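PDB 4TWJ: NAD-dependent protein deacylase 2 from Archaeoglobus fulgidus, which removes acetyl and longer acyl groups from protein lysines in an NAD-dependent reaction, including deacetylation of the archaeal chromatin protein Alba. Local coordinates for residues I102-Q107 with S120-D125; L115-S120 with Q171-E176. All coordinates share one frame; numbering follows the deposited sequence.

Interaction 1: I102-Q107 with S120-D125. With ACT (acetate ion), chain E.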
ATOM      1  N   ILE A 102      -5.298   1.460   1.358  1.00 15.64           N
ATOM      2  CA  ILE A 102      -6.649   1.551   0.797  1.00 16.35           C
ATOM      3  C   ILE A 102      -7.083   2.995   0.538  1.00 17.19           C
ATOM      4  O   ILE A 102      -8.241   3.241   0.193  1.00 17.24           O
ATOM      5  CB  ILE A 102      -7.681   0.869   1.726  1.00 16.53           C
ATOM      6  CG1 ILE A 102      -7.716   1.533   3.110  1.00 16.83           C
ATOM      7  CG2 ILE A 102      -7.359  -0.613   1.856  1.00 16.39           C
ATOM      8  CD1 ILE A 102      -8.952   1.193   3.916  1.00 17.00           C
ATOM      9  N   ASP A 103      -6.137   3.923   0.671  1.00 18.25           N
ATOM     10  CA  ASP A 103      -6.410   5.365   0.652  1.00 19.18           C
ATOM     11  C   ASP A 103      -6.251   6.021  -0.720  1.00 19.67           C
ATOM     12  O   ASP A 103      -6.526   7.213  -0.866  1.00 19.21           O
ATOM     13  CB  ASP A 103      -5.496   6.078   1.663  1.00 19.86           C
ATOM     14  CG  ASP A 103      -4.019   5.746   1.465  1.00 20.50           C
ATOM     15  OD1 ASP A 103      -3.297   5.647   2.472  1.00 22.41           O
ATOM     16  OD2 ASP A 103      -3.577   5.567   0.314  1.00 20.52           O
ATOM     17  N   MET A 104      -5.782   5.255  -1.709  1.00 19.75           N
ATOM     18  CA  MET A 104      -5.627   5.728  -3.093  1.00 20.54           C
ATOM     19  C   MET A 104      -4.673   6.918  -3.264  1.00 19.89           C
ATOM     20  O   MET A 104      -4.739   7.625  -4.270  1.00 19.66           O
ATOM     21  CB  MET A 104      -6.995   6.064  -3.704  1.00 21.98           C
ATOM     22  CG  MET A 104      -8.006   4.936  -3.606  1.00 23.25           C
ATOM     23  SD  MET A 104      -9.616   5.413  -4.254  1.00 26.26           S
ATOM     24  CE  MET A 104      -9.290   5.392  -6.010  1.00 25.70           C
ATOM     25  N   LEU A 105      -3.774   7.124  -2.303  1.00 19.49           N
ATOM     26  CA  LEU A 105      -2.836   8.250  -2.364  1.00 19.12           C
ATOM     27  C   LEU A 105      -1.827   8.119  -3.499  1.00 18.68           C
ATOM     28  O   LEU A 105      -1.368   9.130  -4.037  1.00 18.41           O
ATOM     29  CB  LEU A 105      -2.101   8.427  -1.034  1.00 19.37           C
ATOM     30  CG  LEU A 105      -2.945   8.960   0.128  1.00 20.05           C
ATOM     31  CD1 LEU A 105      -2.145   8.950   1.416  1.00 20.40           C
ATOM     32  CD2 LEU A 105      -3.450  10.361  -0.172  1.00 20.47           C
ATOM     33  N   HIS A 106      -1.474   6.888  -3.862  1.00 18.00           N
ATOM     34  CA  HIS A 106      -0.578   6.677  -4.999  1.00 17.53           C
ATOM     35  C   HIS A 106      -1.195   7.232  -6.283  1.00 18.37           C
ATOM     36  O   HIS A 106      -0.546   7.989  -7.010  1.00 18.04           O
ATOM     37  CB  HIS A 106      -0.231   5.194  -5.175  1.00 16.68           C
ATOM     38  CG  HIS A 106       0.734   4.674  -4.153  1.00 15.72           C
ATOM     39  ND1 HIS A 106       2.004   5.184  -4.003  1.00 15.34           N
ATOM     40  CD2 HIS A 106       0.622   3.673  -3.247  1.00 15.37           C
ATOM     41  CE1 HIS A 106       2.629   4.531  -3.040  1.00 15.31           C
ATOM     42  NE2 HIS A 106       1.812   3.607  -2.565  1.00 15.10           N
ATOM     43  N   GLN A 107      -2.451   6.870  -6.539  1.00 19.33           N
ATOM     44  CA  GLN A 107      -3.160   7.316  -7.743  1.00 20.60           C
ATOM     45  C   GLN A 107      -3.349   8.829  -7.749  1.00 21.73           C
ATOM     46  O   GLN A 107      -3.224   9.466  -8.796  1.00 22.37           O
ATOM     47  CB  GLN A 107      -4.529   6.638  -7.872  1.00 20.46           C
ATOM     48  CG  GLN A 107      -4.486   5.133  -8.074  1.00 20.61           C
ATOM     49  CD  GLN A 107      -4.598   4.380  -6.767  1.00 20.30           C
ATOM     50  OE1 GLN A 107      -3.869   4.661  -5.821  1.00 20.03           O
ATOM     51  NE2 GLN A 107      -5.528   3.435  -6.701  1.00 21.10           N
ATOM     52  N   SER A 120      -9.805  -0.829  -1.832  1.00 15.80           N
ATOM     53  CA  SER A 120      -9.858   0.584  -1.463  1.00 16.72           C
ATOM     54  C   SER A 120     -11.259   0.973  -1.023  1.00 17.30           C
ATOM     55  O   SER A 120     -12.199   0.202  -1.185  1.00 16.96           O
ATOM     56  CB  SER A 120      -9.450   1.467  -2.643  1.00 17.12           C
ATOM     57  OG  SER A 120     -10.497   1.555  -3.594  1.00 17.56           O
ATOM     58  N   MET A 121     -11.385   2.189  -0.498  1.00 18.39           N
ATOM     59  CA  MET A 121     -12.670   2.713  -0.032  1.00 19.42           C
ATOM     60  C   MET A 121     -13.577   3.193  -1.166  1.00 19.26           C
ATOM     61  O   MET A 121     -14.739   3.512  -0.924  1.00 19.16           O
ATOM     62  CB  MET A 121     -12.441   3.885   0.930  1.00 20.67           C
ATOM     63  CG  MET A 121     -11.655   3.535   2.181  1.00 21.81           C
ATOM     64  SD  MET A 121     -12.536   2.389   3.253  1.00 24.01           S
ATOM     65  CE  MET A 121     -13.996   3.331   3.655  1.00 23.38           C
ATOM     66  N   ASP A 122     -13.050   3.229  -2.390  1.00 18.77           N
ATOM     67  CA  ASP A 122     -13.735   3.829  -3.545  1.00 19.20           C
ATOM     68  C   ASP A 122     -15.151   3.305  -3.799  1.00 18.08           C
ATOM     69  O   ASP A 122     -16.052   4.079  -4.124  1.00 17.38           O
ATOM     70  CB  ASP A 122     -12.896   3.611  -4.811  1.00 20.41           C
ATOM     71  CG  ASP A 122     -13.300   4.530  -5.944  1.00 21.80           C
ATOM     72  OD1 ASP A 122     -13.438   5.747  -5.701  1.00 23.58           O
ATOM     73  OD2 ASP A 122     -13.477   4.035  -7.076  1.00 23.58           O
ATOM     74  N   LYS A 123     -15.330   1.993  -3.673  1.00 17.33           N
ATOM     75  CA  LYS A 123     -16.619   1.350  -3.917  1.00 17.19           C
ATOM     76  C   LYS A 123     -17.048   0.572  -2.677  1.00 15.84           C
ATOM     77  O   LYS A 123     -16.202   0.081  -1.930  1.00 15.46           O
ATOM     78  CB  LYS A 123     -16.527   0.401  -5.112  1.00 18.59           C
ATOM     79  CG  LYS A 123     -16.040   1.042  -6.404  1.00 19.91           C
ATOM     80  CD  LYS A 123     -17.062   1.993  -7.012  1.00 21.16           C
ATOM     81  CE  LYS A 123     -18.248   1.251  -7.610  1.00 22.42           C
ATOM     82  NZ  LYS A 123     -19.101   2.132  -8.455  1.00 23.30           N
ATOM     83  N   LEU A 124     -18.359   0.471  -2.467  1.00 14.36           N
ATOM     84  CA  LEU A 124     -18.914  -0.195  -1.290  1.00 13.95           C
ATOM     85  C   LEU A 124     -20.166  -0.985  -1.650  1.00 14.07           C
ATOM     86  O   LEU A 124     -20.803  -0.721  -2.672  1.00 14.09           O
ATOM     87  CB  LEU A 124     -19.251   0.827  -0.198  1.00 13.50           C
ATOM     88  CG  LEU A 124     -18.182   1.873   0.130  1.00 13.05           C
ATOM     89  CD1 LEU A 124     -18.337   3.119  -0.736  1.00 12.90           C
ATOM     90  CD2 LEU A 124     -18.241   2.253   1.602  1.00 12.98           C
ATOM     91  N   ASP A 125     -20.503  -1.954  -0.803  1.00 14.19           N
ATOM     92  CA  ASP A 125     -21.670  -2.811  -1.003  1.00 14.59           C
ATOM     93  C   ASP A 125     -22.439  -2.980   0.294  1.00 14.71           C
ATOM     94  O   ASP A 125     -21.841  -3.136   1.357  1.00 14.94           O
ATOM     95  CB  ASP A 125     -21.240  -4.200  -1.465  1.00 14.75           C
ATOM     96  CG  ASP A 125     -20.467  -4.171  -2.756  1.00 14.96           C
ATOM     97  OD1 ASP A 125     -21.098  -4.143  -3.832  1.00 15.64           O
ATOM     98  OD2 ASP A 125     -19.222  -4.184  -2.697  1.00 15.23           O
TER
HETATM   99  C   ACT E 303      -4.138   2.403   4.699  1.00 35.71           C
HETATM  100  O   ACT E 303      -4.423   3.241   3.820  1.00 35.78           O
HETATM  101  OXT ACT E 303      -4.551   1.225   4.640  1.00 35.39           O
HETATM  102  CH3 ACT E 303      -3.278   2.820   5.854  1.00 36.17           C
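Ile102 O receives two groups from 120-125. Met121 N gives Ile102 O a weak hydrogen bond at 3.4 Å, and Ser120 CA makes a C-H...O contact with the same Ile102 O at 3.5 Å. The N-H...O angle of the Met121 bond is 154°. Beside this bond, the side chains of Ile102 and Met121 cross obliquely, with CD1 of Ile102 3.8 Å from SD of Met121. The Met121 chain bends at chi2 (-66°) and chi3, and SD lies against this methyl. Strand 158-162 adds Val162 to both side chains. Met104 packs on Ser120 and Asp122: its CG touches Ser120 CB, and its SD sits 3.8 Å from Asp122 CB, the chains of Met104 and Asp122 crossing at about a right angle.

The contact joins the NAD-binding loop of the sirtuin Rossmann-fold domain to the chain entering the zinc-binding module. Each segment holds a small side-chain turn. Ser120 OG accepts from Asp122 N, an ST turn. Asp103 OD2 accepts from Leu105 N at 3.1 Å on its anti side, 33° out of the carboxylate plane, an Asx turn. Asp103 OD1 binds Ser27 OG. An alanine here removes both oxygens, which would probably leave Leu105 N and Ser27 OG without their acceptors and the turn before helix 105-108 freer to move. An acetate ion, probably from the crystallisation liquor, takes a hydrogen bond from Ile102 N to its O atom at 3.2 Å.

Interaction 2: L115-S120 with Q171-E176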
ATOM      1  N   LEU A 115      -1.252  -1.630  -7.982  1.00 13.79           N
ATOM      2  CA  LEU A 115      -1.922  -2.873  -7.619  1.00 13.40           C
ATOM      3  C   LEU A 115      -2.358  -2.811  -6.155  1.00 13.25           C
ATOM      4  O   LEU A 115      -1.530  -2.875  -5.239  1.00 12.78           O
ATOM      5  CB  LEU A 115      -0.997  -4.069  -7.867  1.00 13.36           C
ATOM      6  CG  LEU A 115      -0.599  -4.275  -9.331  1.00 13.43           C
ATOM      7  CD1 LEU A 115       0.492  -5.330  -9.457  1.00 13.47           C
ATOM      8  CD2 LEU A 115      -1.810  -4.654 -10.174  1.00 13.65           C
ATOM      9  N   GLU A 116      -3.665  -2.664  -5.950  1.00 12.97           N
ATOM     10  CA  GLU A 116      -4.243  -2.513  -4.615  1.00 13.06           C
ATOM     11  C   GLU A 116      -4.566  -3.880  -4.021  1.00 12.69           C
ATOM     12  O   GLU A 116      -5.657  -4.427  -4.219  1.00 12.37           O
ATOM     13  CB  GLU A 116      -5.490  -1.623  -4.671  1.00 13.63           C
ATOM     14  CG  GLU A 116      -5.172  -0.179  -5.028  1.00 14.21           C
ATOM     15  CD  GLU A 116      -6.407   0.691  -5.142  1.00 14.76           C
ATOM     16  OE1 GLU A 116      -6.415   1.782  -4.539  1.00 15.23           O
ATOM     17  OE2 GLU A 116      -7.361   0.284  -5.838  1.00 15.81           O
ATOM     18  N   LEU A 117      -3.597  -4.430  -3.296  1.00 12.11           N
ATOM     19  CA  LEU A 117      -3.721  -5.761  -2.711  1.00 12.05           C
ATOM     20  C   LEU A 117      -4.921  -5.895  -1.792  1.00 12.21           C
ATOM     21  O   LEU A 117      -5.526  -6.961  -1.718  1.00 12.09           O
ATOM     22  CB  LEU A 117      -2.466  -6.110  -1.914  1.00 11.98           C
ATOM     23  CG  LEU A 117      -1.166  -6.253  -2.704  1.00 12.09           C
ATOM     24  CD1 LEU A 117      -0.029  -6.533  -1.732  1.00 12.13           C
ATOM     25  CD2 LEU A 117      -1.262  -7.339  -3.762  1.00 12.08           C
ATOM     26  N   HIS A 118      -5.252  -4.820  -1.086  1.00 12.32           N
ATOM     27  CA  HIS A 118      -6.328  -4.859  -0.103  1.00 12.55           C
ATOM     28  C   HIS A 118      -7.525  -4.011  -0.507  1.00 13.20           C
ATOM     29  O   HIS A 118      -8.343  -3.642   0.343  1.00 13.30           O
ATOM     30  CB  HIS A 118      -5.786  -4.429   1.254  1.00 12.42           C
ATOM     31  CG  HIS A 118      -4.692  -5.315   1.759  1.00 12.26           C
ATOM     32  ND1 HIS A 118      -3.631  -4.844   2.498  1.00 12.33           N
ATOM     33  CD2 HIS A 118      -4.493  -6.648   1.619  1.00 12.37           C
ATOM     34  CE1 HIS A 118      -2.829  -5.850   2.803  1.00 12.27           C
ATOM     35  NE2 HIS A 118      -3.330  -6.955   2.281  1.00 12.32           N
ATOM     36  N   GLY A 119      -7.640  -3.740  -1.804  1.00 13.71           N
ATOM     37  CA  GLY A 119      -8.738  -2.938  -2.335  1.00 14.37           C
ATOM     38  C   GLY A 119      -8.650  -1.484  -1.923  1.00 15.02           C
ATOM     39  O   GLY A 119      -7.561  -0.954  -1.691  1.00 14.80           O
ATOM     40  N   SER A 120      -9.805  -0.829  -1.832  1.00 15.80           N
ATOM     41  CA  SER A 120      -9.858   0.584  -1.463  1.00 16.72           C
ATOM     42  C   SER A 120     -11.259   0.973  -1.023  1.00 17.30           C
ATOM     43  O   SER A 120     -12.199   0.202  -1.185  1.00 16.96           O
ATOM     44  CB  SER A 120      -9.450   1.467  -2.643  1.00 17.12           C
ATOM     45  OG  SER A 120     -10.497   1.555  -3.594  1.00 17.56           O
ATOM     46  N   GLN A 171      -8.199 -11.926  -6.638  1.00 16.48           N
ATOM     47  CA  GLN A 171      -7.342 -12.912  -7.295  1.00 17.15           C
ATOM     48  C   GLN A 171      -6.540 -12.351  -8.462  1.00 16.60           C
ATOM     49  O   GLN A 171      -5.352 -12.656  -8.601  1.00 16.59           O
ATOM     50  CB  GLN A 171      -8.175 -14.101  -7.767  1.00 18.39           C
ATOM     51  CG  GLN A 171      -8.746 -14.914  -6.620  1.00 19.73           C
ATOM     52  CD  GLN A 171      -9.636 -16.047  -7.077  1.00 21.47           C
ATOM     53  OE1 GLN A 171      -9.849 -16.253  -8.275  1.00 23.53           O
ATOM     54  NE2 GLN A 171     -10.158 -16.798  -6.121  1.00 22.41           N
ATOM     55  N   ARG A 172      -7.185 -11.540  -9.298  1.00 16.16           N
ATOM     56  CA  ARG A 172      -6.510 -10.942 -10.449  1.00 15.85           C
ATOM     57  C   ARG A 172      -5.368 -10.045  -9.991  1.00 15.45           C
ATOM     58  O   ARG A 172      -4.260 -10.131 -10.514  1.00 15.31           O
ATOM     59  CB  ARG A 172      -7.494 -10.140 -11.306  1.00 16.32           C
ATOM     60  N   THR A 173      -5.648  -9.205  -8.997  1.00 14.73           N
ATOM     61  CA  THR A 173      -4.662  -8.262  -8.468  1.00 14.27           C
ATOM     62  C   THR A 173      -3.490  -9.005  -7.837  1.00 13.83           C
ATOM     63  O   THR A 173      -2.334  -8.651  -8.065  1.00 13.30           O
ATOM     64  CB  THR A 173      -5.303  -7.312  -7.437  1.00 14.60           C
ATOM     65  OG1 THR A 173      -6.370  -6.589  -8.066  1.00 15.16           O
ATOM     66  CG2 THR A 173      -4.287  -6.322  -6.889  1.00 14.51           C
ATOM     67  N   LEU A 174      -3.787 -10.044  -7.061  1.00 13.31           N
ATOM     68  CA  LEU A 174      -2.728 -10.820  -6.418  1.00 13.33           C
ATOM     69  C   LEU A 174      -1.848 -11.512  -7.459  1.00 13.31           C
ATOM     70  O   LEU A 174      -0.628 -11.487  -7.340  1.00 13.17           O
ATOM     71  CB  LEU A 174      -3.306 -11.848  -5.441  1.00 13.39           C
ATOM     72  CG  LEU A 174      -2.271 -12.642  -4.635  1.00 13.58           C
ATOM     73  CD1 LEU A 174      -1.301 -11.725  -3.900  1.00 13.64           C
ATOM     74  CD2 LEU A 174      -2.973 -13.579  -3.667  1.00 13.68           C
ATOM     75  N   PHE A 175      -2.466 -12.115  -8.478  1.00 13.51           N
ATOM     76  CA  PHE A 175      -1.711 -12.737  -9.578  1.00 13.86           C
ATOM     77  C   PHE A 175      -0.762 -11.735 -10.223  1.00 13.72           C
ATOM     78  O   PHE A 175       0.417 -12.026 -10.421  1.00 13.55           O
ATOM     79  CB  PHE A 175      -2.656 -13.311 -10.648  1.00 14.17           C
ATOM     80  CG  PHE A 175      -1.950 -13.823 -11.884  1.00 14.69           C
ATOM     81  CD1 PHE A 175      -1.897 -13.057 -13.046  1.00 14.87           C
ATOM     82  CD2 PHE A 175      -1.341 -15.070 -11.885  1.00 15.21           C
ATOM     83  CE1 PHE A 175      -1.249 -13.526 -14.179  1.00 15.11           C
ATOM     84  CE2 PHE A 175      -0.691 -15.546 -13.016  1.00 15.26           C
ATOM     85  CZ  PHE A 175      -0.645 -14.772 -14.165  1.00 15.29           C
ATOM     86  N   GLU A 176      -1.271 -10.549 -10.544  1.00 13.82           N
ATOM     87  CA  GLU A 176      -0.446  -9.532 -11.193  1.00 14.12           C
ATOM     88  C   GLU A 176       0.724  -9.136 -10.297  1.00 13.16           C
ATOM     89  O   GLU A 176       1.840  -8.955 -10.777  1.00 12.79           O
ATOM     90  CB  GLU A 176      -1.271  -8.292 -11.560  1.00 15.33           C
ATOM     91  CG  GLU A 176      -2.257  -8.521 -12.697  1.00 16.75           C
ATOM     92  CD  GLU A 176      -1.584  -8.874 -14.013  1.00 18.00           C
ATOM     93  OE1 GLU A 176      -2.119  -9.743 -14.736  1.00 20.31           O
ATOM     94  OE2 GLU A 176      -0.528  -8.290 -14.327  1.00 19.54           O
TER
HETATM   95  O   HOH W   1      -7.548  -4.561  -6.144  1.00 21.67           O
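Thr173 turns OG1 beside its backbone N (chi1 -59°), which sends CG2 to the far side from that N, and the two branches meet 115-120 in different ways. Thr173 CG2 lies 3.5 Å from Glu116 O and also touches Leu115 CB. OG1 reaches the same carbonyl through a water, which donates to Glu116 O at 2.7 Å and lies 3.0 Å from Thr173 OG1. This is helix-on-sheet packing in the sirtuin Rossmann-fold domain: helix 171-182 lies against the edge strand 114-116 of the parallel sheet and the turn that follows it.

Leu115 points toward the helix. Both methyls of its fork meet Glu176 CB, CD2 of Leu115 at 3.9 Å from it, and CD1 also reaches Glu176 C. The two side chains cross at about a right angle. The Glu176 chain bends at chi2, and its carboxylate leads away from the contact. Further along the helix Leu115 also touches Ala177 and Glu180. Leu117 comes in from the turn, where it also packs on Leu169 and Ala199.

Residues 116-119 form a type I turn. It carries His118, the predicted proton acceptor, whose ND1 is hydrogen-bonded to Gln100 O. The bound peptide packs on His118 through its modified side chain and on Leu174 through its backbone. On the helix side of the turn, Leu117 CD2 meets Leu174 CD1 at 4.4 Å.

How the interactions relate
Both contacts use the chain around the predicted catalytic His118, and they share Ser120. Interaction 1 is the more buried. It ties the NAD-binding loop to the start of the zinc module by a weak backbone bond and two methionine sulfurs, while polar turns brace each segment from within. Interaction 2 is partly buried and lets helix 171-182 cover the sheet edge with methyl groups and one bridging water, no direct hydrogen bond crossing it. The two touch: Gln107 NE2 is 2.9 Å from Glu116 OE1, a probable hydrogen bond, and Ile102 CG2 packs on His118 O at 3.5 Å. The peptide's modified side chain also packs on Ile102, so both contacts border it.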